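Local coordinates for protein NHL Repeat Region of D. melanogaster Thin (Drosophila melanogaster, PDB 6D69) that forms a beta-propeller of NHL repeats, the C-terminal part of a protein that probably takes part in ubiquitin transfer and zinc binding, at residues V24-R29 with F266-G271; F248-G253 with E284-M289; N66-V71 with V79-E84. One frame throughout, in Å; residues are numbered along the deposited sequence.

Overall arrangement
Six NHL repeats make up a beta-propeller, and the three contacts sample its rim, its interior and one blade hairpin. Interaction 2 lies deepest, its centre about 7 Å from the centre of the chain; the centres of interactions 1 and 3 are about 19 Å and 17 Å out. Interactions 1 and 2 touch directly. The rings of Tyr-25 and Phe-248 meet edge-to-face, with Tyr-25 CZ 3.4 Å from Phe-248 CZ, so Tyr-25 joins the packing between the two blades. A glycerol, probably from the crystallisation liquor, lies about 4 Å from the Tyr-25 side chain. Interaction 3 stands apart, its nearest atoms about 11 Å from interaction 2 and about 20 Å from interaction 1.

Interaction 1: V24-R29 with F266-G271; sequences VYLRKR and FLKTFG
At a classic beta bulge on the rim of the propeller, Leu-26 and its neighbours at the end of helix 21-26 pack onto Leu-267 and Lys-268. Both bulge residues face Ile-259 of the adjoining strand 256-260, which explains why two consecutive side chains turn toward the helix end. The apolar part begins with Leu-26 CD2, 3.7 Å from Leu-267 CD1, the two side chains crossing at about a right angle, while Leu-267 sends its other branch, CD2, to Tyr-25 CB at 3.9 Å. The hydroxyl of Tyr-25 leads away to a hydrogen bond with Asp-242.

Lys-268 reaches across to the turn that follows the helix. Its CG is trans to the backbone N (chi1 170°) and the chain bends at chi2 (80°), which carries NZ to Leu-26 O for a weak hydrogen bond of 3.1 Å. Arg-29 NH2 comes near the same NZ without a hydrogen bond, and their spacing is doubtful at 2.6 Å resolution.

Further along, Lys-28 CB rests 3.8 Å from CE2 of the Phe-270 ring, whereas its ammonium turns off to Phe-307 O and Gly-292 O. One water joins the ends of the segments, accepting from Arg-29 NH1 at 3.1 Å and, at 2.7 Å, from Gly-271 N.

Interaction 2: F248-G253 with E284-M289; sequences FVADSG and EGVAIM
Apolar packing between sheet faces of successive propeller blades brings Phe-248, Ala-250, Val-286 and Ile-288 together. The strand segments 248-251 and 284-288 approach to 7.0 Å between axes at 159°, nearly antiparallel yet too far apart for backbone pairing; side chains meet between them. Aliphatic contacts form the middle of the interface. The two methyls of Val-286 divide the work, CG2 meeting Ala-250 CB at 3.5 Å and CG1 lying 4.1 Å from Phe-248 CB.

The aromatic contribution is a CH-pi contact at one end. Ile-288 holds CG1 opposite its backbone N (chi1 177°), and from there CD1 reaches over one face of the Phe-248 ring, 4.0 Å from the centroid and 29° off the normal.

Polar groups enter across the contact chiefly as the Glu-284 carbonyl, whose O touches Ala-250 CB at 3.4 Å. The Glu-284 carboxylate takes its partners outside the contact: salt bridges with Arg-299 and Arg-49 and a hydrogen bond with Tyr-191 OH. A backbone hydrogen bond between Glu-284 and Gly-238 also links the two blades.

With neither charge nor donor-acceptor pair spanning the two segments, their contact rests on buried apolar surface, while Glu-284 and Asp-251 pair outside it.

Interaction 3: N66-V71 with V79-E84; sequences NHRVQV and VKEFGE
His-67 begins the contact, its CB packing against the carbonyl C of Glu-84, while its ring turns away to meet Tyr-85 edge-to-face. At Arg-68 the chain runs extended from CG to NE (chi2 and chi3 both 176°), placing the guanidinium beside the Glu-81 carboxylate. NH1 forms the salt bridge, 2.8 Å from Glu-81 OE2, and hydrogen-bonds to Glu-81 OE1 at 3.1 Å. OE1 lies close to the guanidinium plane but is itself met from above the carboxylate plane, the two planes being 71° apart. NE pairs with Asp-63, and NH2 bonds to Glu-41 O and Ser-44 O, so every nitrogen of the group has a partner. A methionine in place of Arg-68 would probably leave Glu-81 and Asp-63 without their positive mate and the two loop carbonyls without this donor.

Val-69 pairs with Phe-82 through two backbone bonds, including Phe-82 N to Val-69 O at 2.9 Å. These belong to an antiparallel beta hairpin, strands 68-72 and 78-85, within a propeller blade; the axes of segments 68-71 and 79-82 approach to 4.7 Å. On the sheet face that carries both side chains, Val-69 CB sits over a face of the Phe-82 ring, 4.0 Å from the centroid, a CH-pi contact.

Gln-70 faces the other way, alongside Glu-81 in a non-hydrogen-bonded pair. Its CD lies over a face of the Arg-68 guanidinium, and its amide is held by Ser-44 O and Gly-43 N. Val-71 N then bonds to Lys-80 O at 2.8 Å. Val-79 and Lys-80 both face Val-71 in a classic beta bulge, and Val-71 O accepts from Val-79 N at 2.7 Å and from Lys-80 N at 3.3 Å.

Interaction 1: V24-R29 with F266-G271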
loop_
_atom_site.group_PDB
_atom_site.type_symbol
_atom_site.label_atom_id
_atom_site.label_comp_id
_atom_site.label_asym_id
_atom_site.label_seq_id
_atom_site.Cartn_x
_atom_site.Cartn_y
_atom_site.Cartn_z
ATOM N N VAL A 24 8.403 -19.416 -8.129
ATOM C CA VAL A 24 8.607 -18.916 -6.764
ATOM C C VAL A 24 7.282 -18.502 -6.133
ATOM O O VAL A 24 7.000 -18.789 -4.963
ATOM C CB VAL A 24 9.583 -17.725 -6.785
ATOM C CG1 VAL A 24 9.635 -17.039 -5.417
ATOM C CG2 VAL A 24 10.942 -18.181 -7.248
ATOM N N TYR A 25 6.504 -17.732 -6.881
ATOM C CA TYR A 25 5.202 -17.275 -6.427
ATOM C C TYR A 25 4.226 -18.426 -6.192
ATOM O O TYR A 25 3.419 -18.368 -5.253
ATOM C CB TYR A 25 4.660 -16.275 -7.455
ATOM C CG TYR A 25 5.427 -14.959 -7.493
ATOM C CD1 TYR A 25 6.037 -14.432 -6.345
ATOM C CD2 TYR A 25 5.536 -14.241 -8.669
ATOM C CE1 TYR A 25 6.723 -13.234 -6.390
ATOM C CE2 TYR A 25 6.221 -13.020 -8.709
ATOM C CZ TYR A 25 6.810 -12.536 -7.581
ATOM O OH TYR A 25 7.483 -11.339 -7.638
ATOM N N LEU A 26 4.245 -19.465 -7.048
ATOM C CA LEU A 26 3.316 -20.576 -6.851
ATOM C C LEU A 26 3.600 -21.372 -5.582
ATOM O O LEU A 26 2.674 -22.008 -5.060
ATOM C CB LEU A 26 3.326 -21.533 -8.031
ATOM C CG LEU A 26 2.566 -21.040 -9.259
ATOM C CD1 LEU A 26 2.940 -21.858 -10.465
ATOM C CD2 LEU A 26 1.088 -21.113 -9.090
ATOM N N ARG A 27 4.843 -21.345 -5.073
ATOM C CA ARG A 27 5.213 -22.008 -3.818
ATOM C C ARG A 27 4.855 -21.211 -2.570
ATOM O O ARG A 27 5.193 -21.647 -1.455
ATOM C CB ARG A 27 6.721 -22.294 -3.776
ATOM C CG ARG A 27 7.137 -23.336 -4.769
ATOM C CD ARG A 27 8.581 -23.760 -4.567
ATOM N NE ARG A 27 9.492 -22.618 -4.618
ATOM C CZ ARG A 27 10.286 -22.311 -5.647
ATOM N NH1 ARG A 27 10.304 -23.062 -6.740
ATOM N NH2 ARG A 27 11.074 -21.232 -5.575
ATOM N N LYS A 28 4.238 -20.046 -2.722
ATOM C CA LYS A 28 4.009 -19.185 -1.576
ATOM C C LYS A 28 2.941 -19.806 -0.702
ATOM O O LYS A 28 1.894 -20.224 -1.198
ATOM C CB LYS A 28 3.581 -17.783 -2.017
ATOM C CG LYS A 28 4.673 -16.946 -2.692
ATOM C CD LYS A 28 5.854 -16.611 -1.788
ATOM C CE LYS A 28 6.854 -15.720 -2.548
ATOM N NZ LYS A 28 8.105 -15.464 -1.823
ATOM N N ARG A 29 3.232 -19.918 0.588
ATOM C CA ARG A 29 2.205 -20.220 1.577
ATOM C C ARG A 29 2.742 -19.968 2.975
ATOM O O ARG A 29 2.096 -19.299 3.790
ATOM C CB ARG A 29 1.731 -21.668 1.445
ATOM C CG ARG A 29 0.457 -21.937 2.245
ATOM C CD ARG A 29 0.040 -23.413 2.272
ATOM N NE ARG A 29 -0.129 -23.993 0.939
ATOM C CZ ARG A 29 -1.056 -23.626 0.051
ATOM N NH1 ARG A 29 -1.919 -22.642 0.316
ATOM N NH2 ARG A 29 -1.097 -24.242 -1.130
ATOM N N PHE A 266 -5.448 -15.028 -12.994
ATOM C CA PHE A 266 -5.182 -15.532 -11.653
ATOM C C PHE A 266 -4.029 -16.515 -11.678
ATOM O O PHE A 266 -3.995 -17.401 -12.523
ATOM C CB PHE A 266 -6.426 -16.222 -11.079
ATOM C CG PHE A 266 -6.161 -17.025 -9.822
ATOM C CD1 PHE A 266 -6.182 -16.416 -8.556
ATOM C CD2 PHE A 266 -5.874 -18.374 -9.898
ATOM C CE1 PHE A 266 -5.907 -17.167 -7.390
ATOM C CE2 PHE A 266 -5.636 -19.112 -8.774
ATOM C CZ PHE A 266 -5.646 -18.516 -7.515
ATOM N N LEU A 267 -3.095 -16.367 -10.728
ATOM C CA LEU A 267 -1.962 -17.281 -10.574
ATOM C C LEU A 267 -2.068 -18.127 -9.314
ATOM O O LEU A 267 -2.025 -19.352 -9.397
ATOM C CB LEU A 267 -0.620 -16.517 -10.547
ATOM C CG LEU A 267 0.601 -17.430 -10.362
ATOM C CD1 LEU A 267 0.860 -18.338 -11.560
ATOM C CD2 LEU A 267 1.801 -16.585 -10.078
ATOM N N LYS A 268 -2.187 -17.502 -8.146
ATOM C CA LYS A 268 -2.048 -18.216 -6.882
ATOM C C LYS A 268 -2.797 -17.450 -5.813
ATOM O O LYS A 268 -2.958 -16.230 -5.907
ATOM C CB LYS A 268 -0.564 -18.382 -6.504
ATOM C CG LYS A 268 -0.249 -18.892 -5.102
ATOM C CD LYS A 268 -0.385 -20.394 -4.946
ATOM C CE LYS A 268 0.202 -20.797 -3.607
ATOM N NZ LYS A 268 0.123 -22.244 -3.323
ATOM N N THR A 269 -3.272 -18.190 -4.814
ATOM C CA THR A 269 -3.869 -17.622 -3.612
ATOM C C THR A 269 -3.359 -18.391 -2.401
ATOM O O THR A 269 -3.067 -19.590 -2.482
ATOM C CB THR A 269 -5.415 -17.671 -3.637
ATOM O OG1 THR A 269 -5.941 -16.855 -2.592
ATOM C CG2 THR A 269 -5.913 -19.057 -3.406
ATOM N N PHE A 270 -3.252 -17.690 -1.273
ATOM C CA PHE A 270 -2.926 -18.356 -0.020
ATOM C C PHE A 270 -3.489 -17.516 1.121
ATOM O O PHE A 270 -3.699 -16.306 0.975
ATOM C CB PHE A 270 -1.414 -18.612 0.113
ATOM C CG PHE A 270 -0.578 -17.363 0.167
ATOM C CD1 PHE A 270 -0.251 -16.787 1.382
ATOM C CD2 PHE A 270 -0.113 -16.767 -0.995
ATOM C CE1 PHE A 270 0.500 -15.629 1.451
ATOM C CE2 PHE A 270 0.626 -15.591 -0.942
ATOM C CZ PHE A 270 0.932 -15.024 0.284
ATOM N N GLY A 271 -3.801 -18.190 2.223
ATOM C CA GLY A 271 -4.267 -17.559 3.442
ATOM C C GLY A 271 -5.748 -17.808 3.714
ATOM O O GLY A 271 -6.539 -18.127 2.817
HETATM O O HOH W 1 -3.205 -20.796 2.502
#

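Interaction 2: F248-G253 with E284-M289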
loop_
_atom_site.group_PDB
_atom_site.type_symbol
_atom_site.label_atom_id
_atom_site.label_comp_id
_atom_site.label_asym_id
_atom_site.label_seq_id
_atom_site.Cartn_x
_atom_site.Cartn_y
_atom_site.Cartn_z
ATOM N N PHE A 248 -0.158 -8.202 -6.743
ATOM C CA PHE A 248 -0.390 -8.827 -5.452
ATOM C C PHE A 248 -1.522 -8.097 -4.760
ATOM O O PHE A 248 -1.485 -6.873 -4.639
ATOM C CB PHE A 248 0.887 -8.777 -4.603
ATOM C CG PHE A 248 2.038 -9.493 -5.236
ATOM C CD1 PHE A 248 2.312 -10.784 -4.905
ATOM C CD2 PHE A 248 2.827 -8.868 -6.188
ATOM C CE1 PHE A 248 3.362 -11.439 -5.484
ATOM C CE2 PHE A 248 3.851 -9.532 -6.773
ATOM C CZ PHE A 248 4.112 -10.827 -6.420
ATOM N N VAL A 249 -2.535 -8.839 -4.332
ATOM C CA VAL A 249 -3.713 -8.231 -3.730
ATOM C C VAL A 249 -4.023 -8.835 -2.372
ATOM O O VAL A 249 -4.148 -10.058 -2.239
ATOM C CB VAL A 249 -4.931 -8.379 -4.641
ATOM C CG1 VAL A 249 -6.114 -7.595 -4.019
ATOM C CG2 VAL A 249 -4.552 -7.881 -6.037
ATOM N N ALA A 250 -4.200 -7.959 -1.383
ATOM C CA ALA A 250 -4.802 -8.300 -0.093
ATOM C C ALA A 250 -6.317 -8.408 -0.270
ATOM O O ALA A 250 -7.025 -7.400 -0.294
ATOM C CB ALA A 250 -4.465 -7.238 0.942
ATOM N N ASP A 251 -6.829 -9.629 -0.422
ATOM C CA ASP A 251 -8.261 -9.821 -0.607
ATOM C C ASP A 251 -8.904 -9.896 0.782
ATOM O O ASP A 251 -9.135 -10.972 1.333
ATOM C CB ASP A 251 -8.493 -11.079 -1.429
ATOM C CG ASP A 251 -9.950 -11.303 -1.734
ATOM O OD1 ASP A 251 -10.738 -10.392 -1.423
ATOM O OD2 ASP A 251 -10.315 -12.375 -2.263
ATOM N N SER A 252 -9.185 -8.725 1.374
ATOM C CA SER A 252 -9.452 -8.701 2.822
ATOM C C SER A 252 -10.759 -9.399 3.155
ATOM O O SER A 252 -10.820 -10.219 4.078
ATOM C CB SER A 252 -9.473 -7.274 3.335
ATOM O OG SER A 252 -10.680 -6.644 2.961
ATOM N N GLY A 253 -11.795 -9.136 2.371
ATOM C CA GLY A 253 -13.057 -9.801 2.586
ATOM C C GLY A 253 -12.967 -11.306 2.544
ATOM O O GLY A 253 -13.694 -11.982 3.262
ATOM N N GLU A 284 -4.400 -5.394 5.423
ATOM C CA GLU A 284 -4.293 -4.011 4.968
ATOM C C GLU A 284 -3.245 -3.933 3.870
ATOM O O GLU A 284 -3.446 -4.539 2.810
ATOM C CB GLU A 284 -3.990 -3.059 6.134
ATOM C CG GLU A 284 -5.182 -2.821 7.064
ATOM C CD GLU A 284 -6.247 -1.931 6.439
ATOM O OE1 GLU A 284 -6.112 -1.551 5.249
ATOM O OE2 GLU A 284 -7.219 -1.604 7.143
ATOM N N GLY A 285 -2.145 -3.202 4.099
ATOM C CA GLY A 285 -1.175 -2.943 3.051
ATOM C C GLY A 285 -0.397 -4.169 2.594
ATOM O O GLY A 285 -0.264 -5.172 3.298
ATOM N N VAL A 286 0.152 -4.066 1.382
ATOM C CA VAL A 286 0.904 -5.152 0.745
ATOM C C VAL A 286 2.124 -4.606 0.017
ATOM O O VAL A 286 2.036 -3.591 -0.672
ATOM C CB VAL A 286 0.015 -5.916 -0.245
ATOM C CG1 VAL A 286 0.798 -6.948 -0.941
ATOM C CG2 VAL A 286 -1.048 -6.577 0.495
ATOM N N ALA A 287 3.256 -5.307 0.105
ATOM C CA ALA A 287 4.431 -4.876 -0.648
ATOM C C ALA A 287 5.226 -6.096 -1.068
ATOM O O ALA A 287 5.079 -7.182 -0.501
ATOM C CB ALA A 287 5.333 -3.911 0.143
ATOM N N ILE A 288 6.071 -5.905 -2.082
ATOM C CA ILE A 288 6.767 -6.996 -2.753
ATOM C C ILE A 288 8.244 -6.627 -2.838
ATOM O O ILE A 288 8.603 -5.574 -3.376
ATOM C CB ILE A 288 6.157 -7.285 -4.136
ATOM C CG1 ILE A 288 6.917 -8.390 -4.886
ATOM C CG2 ILE A 288 6.106 -6.032 -4.973
ATOM C CD1 ILE A 288 6.727 -9.763 -4.317
ATOM N N MET A 289 9.087 -7.449 -2.238
ATOM C CA MET A 289 10.517 -7.254 -2.311
ATOM C C MET A 289 11.019 -7.700 -3.688
ATOM O O MET A 289 10.347 -8.454 -4.410
ATOM C CB MET A 289 11.201 -8.056 -1.211
ATOM C CG MET A 289 11.215 -7.452 0.182
ATOM S SD MET A 289 12.081 -8.653 1.225
ATOM C CE MET A 289 11.778 -8.059 2.870
#

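Interaction 3: N66-V71 with V79-E84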
loop_
_atom_site.group_PDB
_atom_site.type_symbol
_atom_site.label_atom_id
_atom_site.label_comp_id
_atom_site.label_asym_id
_atom_site.label_seq_id
_atom_site.Cartn_x
_atom_site.Cartn_y
_atom_site.Cartn_z
ATOM N N ASN A 66 -0.185 3.825 16.658
ATOM C CA ASN A 66 0.910 4.452 17.378
ATOM C C ASN A 66 1.405 5.705 16.679
ATOM O O ASN A 66 2.424 6.254 17.097
ATOM C CB ASN A 66 2.068 3.473 17.571
ATOM C CG ASN A 66 1.783 2.431 18.620
ATOM O OD1 ASN A 66 1.206 2.734 19.667
ATOM N ND2 ASN A 66 2.190 1.194 18.359
ATOM N N HIS A 67 0.723 6.174 15.630
ATOM C CA HIS A 67 1.018 7.494 15.057
ATOM C C HIS A 67 2.471 7.598 14.617
ATOM O O HIS A 67 3.129 8.628 14.808
ATOM C CB HIS A 67 0.673 8.612 16.053
ATOM C CG HIS A 67 -0.698 8.472 16.637
ATOM N ND1 HIS A 67 -1.837 8.576 15.873
ATOM C CD2 HIS A 67 -1.116 8.158 17.883
ATOM C CE1 HIS A 67 -2.896 8.347 16.619
ATOM N NE2 HIS A 67 -2.486 8.094 17.845
ATOM N N ARG A 68 2.975 6.530 14.003
ATOM C CA ARG A 68 4.392 6.489 13.680
ATOM C C ARG A 68 4.627 5.568 12.500
ATOM O O ARG A 68 3.794 4.722 12.156
ATOM C CB ARG A 68 5.225 6.007 14.874
ATOM C CG ARG A 68 4.933 4.575 15.274
ATOM C CD ARG A 68 5.858 4.148 16.395
ATOM N NE ARG A 68 5.589 2.813 16.918
ATOM C CZ ARG A 68 6.292 2.275 17.902
ATOM N NH1 ARG A 68 7.286 2.967 18.443
ATOM N NH2 ARG A 68 6.015 1.064 18.357
ATOM N N VAL A 69 5.797 5.748 11.906
ATOM C CA VAL A 69 6.370 4.811 10.949
ATOM C C VAL A 69 7.521 4.092 11.634
ATOM O O VAL A 69 8.282 4.719 12.391
ATOM C CB VAL A 69 6.872 5.533 9.689
ATOM C CG1 VAL A 69 7.708 4.605 8.875
ATOM C CG2 VAL A 69 5.716 6.047 8.910
ATOM N N GLN A 70 7.645 2.781 11.380
ATOM C CA GLN A 70 8.808 2.007 11.822
ATOM C C GLN A 70 9.492 1.356 10.626
ATOM O O GLN A 70 8.824 0.868 9.704
ATOM C CB GLN A 70 8.422 0.924 12.812
ATOM C CG GLN A 70 7.746 1.397 14.065
ATOM C CD GLN A 70 7.472 0.230 15.002
ATOM O OE1 GLN A 70 8.385 -0.363 15.557
ATOM N NE2 GLN A 70 6.223 -0.118 15.149
ATOM N N VAL A 71 10.831 1.334 10.645
ATOM C CA VAL A 71 11.621 0.839 9.525
ATOM C C VAL A 71 12.480 -0.319 9.994
ATOM O O VAL A 71 13.105 -0.262 11.057
ATOM C CB VAL A 71 12.480 1.946 8.887
ATOM C CG1 VAL A 71 13.217 1.409 7.670
ATOM C CG2 VAL A 71 11.602 3.086 8.427
ATOM N N VAL A 79 15.216 -0.879 12.682
ATOM C CA VAL A 79 16.176 0.153 12.299
ATOM C C VAL A 79 15.881 1.472 13.008
ATOM O O VAL A 79 16.712 1.980 13.766
ATOM C CB VAL A 79 16.190 0.336 10.770
ATOM C CG1 VAL A 79 17.206 1.372 10.401
ATOM C CG2 VAL A 79 16.495 -0.959 10.119
ATOM N N LYS A 80 14.703 2.052 12.759
ATOM C CA LYS A 80 14.366 3.350 13.320
ATOM C C LYS A 80 12.865 3.567 13.253
ATOM O O LYS A 80 12.163 2.935 12.473
ATOM C CB LYS A 80 15.077 4.472 12.573
ATOM C CG LYS A 80 14.689 4.598 11.108
ATOM C CD LYS A 80 15.354 5.813 10.504
ATOM C CE LYS A 80 14.968 6.001 9.044
ATOM N NZ LYS A 80 15.698 5.065 8.100
ATOM N N GLU A 81 12.392 4.502 14.058
ATOM C CA GLU A 81 11.004 4.928 14.028
ATOM C C GLU A 81 10.958 6.439 13.977
ATOM O O GLU A 81 11.908 7.126 14.362
ATOM C CB GLU A 81 10.219 4.441 15.242
ATOM C CG GLU A 81 10.774 4.851 16.554
ATOM C CD GLU A 81 9.742 4.772 17.648
ATOM O OE1 GLU A 81 8.729 5.504 17.524
ATOM O OE2 GLU A 81 9.936 3.979 18.611
ATOM N N PHE A 82 9.859 6.963 13.459
ATOM C CA PHE A 82 9.714 8.405 13.519
ATOM C C PHE A 82 8.254 8.801 13.477
ATOM O O PHE A 82 7.434 8.161 12.815
ATOM C CB PHE A 82 10.489 9.082 12.405
ATOM C CG PHE A 82 10.228 8.527 11.042
ATOM C CD1 PHE A 82 9.132 8.923 10.320
ATOM C CD2 PHE A 82 11.118 7.641 10.455
ATOM C CE1 PHE A 82 8.907 8.433 9.039
ATOM C CE2 PHE A 82 10.903 7.157 9.162
ATOM C CZ PHE A 82 9.805 7.546 8.461
ATOM N N GLY A 83 7.951 9.862 14.200
ATOM C CA GLY A 83 6.632 10.451 14.197
ATOM C C GLY A 83 5.913 10.248 15.518
ATOM O O GLY A 83 6.185 9.321 16.283
ATOM N N GLU A 84 4.960 11.136 15.770
ATOM C CA GLU A 84 4.180 11.081 16.995
ATOM C C GLU A 84 2.836 11.750 16.747
ATOM O O GLU A 84 2.655 12.488 15.771
ATOM C CB GLU A 84 4.947 11.739 18.128
ATOM C CG GLU A 84 5.526 13.105 17.764
ATOM C CD GLU A 84 6.200 13.770 18.945
ATOM O OE1 GLU A 84 6.368 13.075 19.981
ATOM O OE2 GLU A 84 6.534 14.980 18.829
#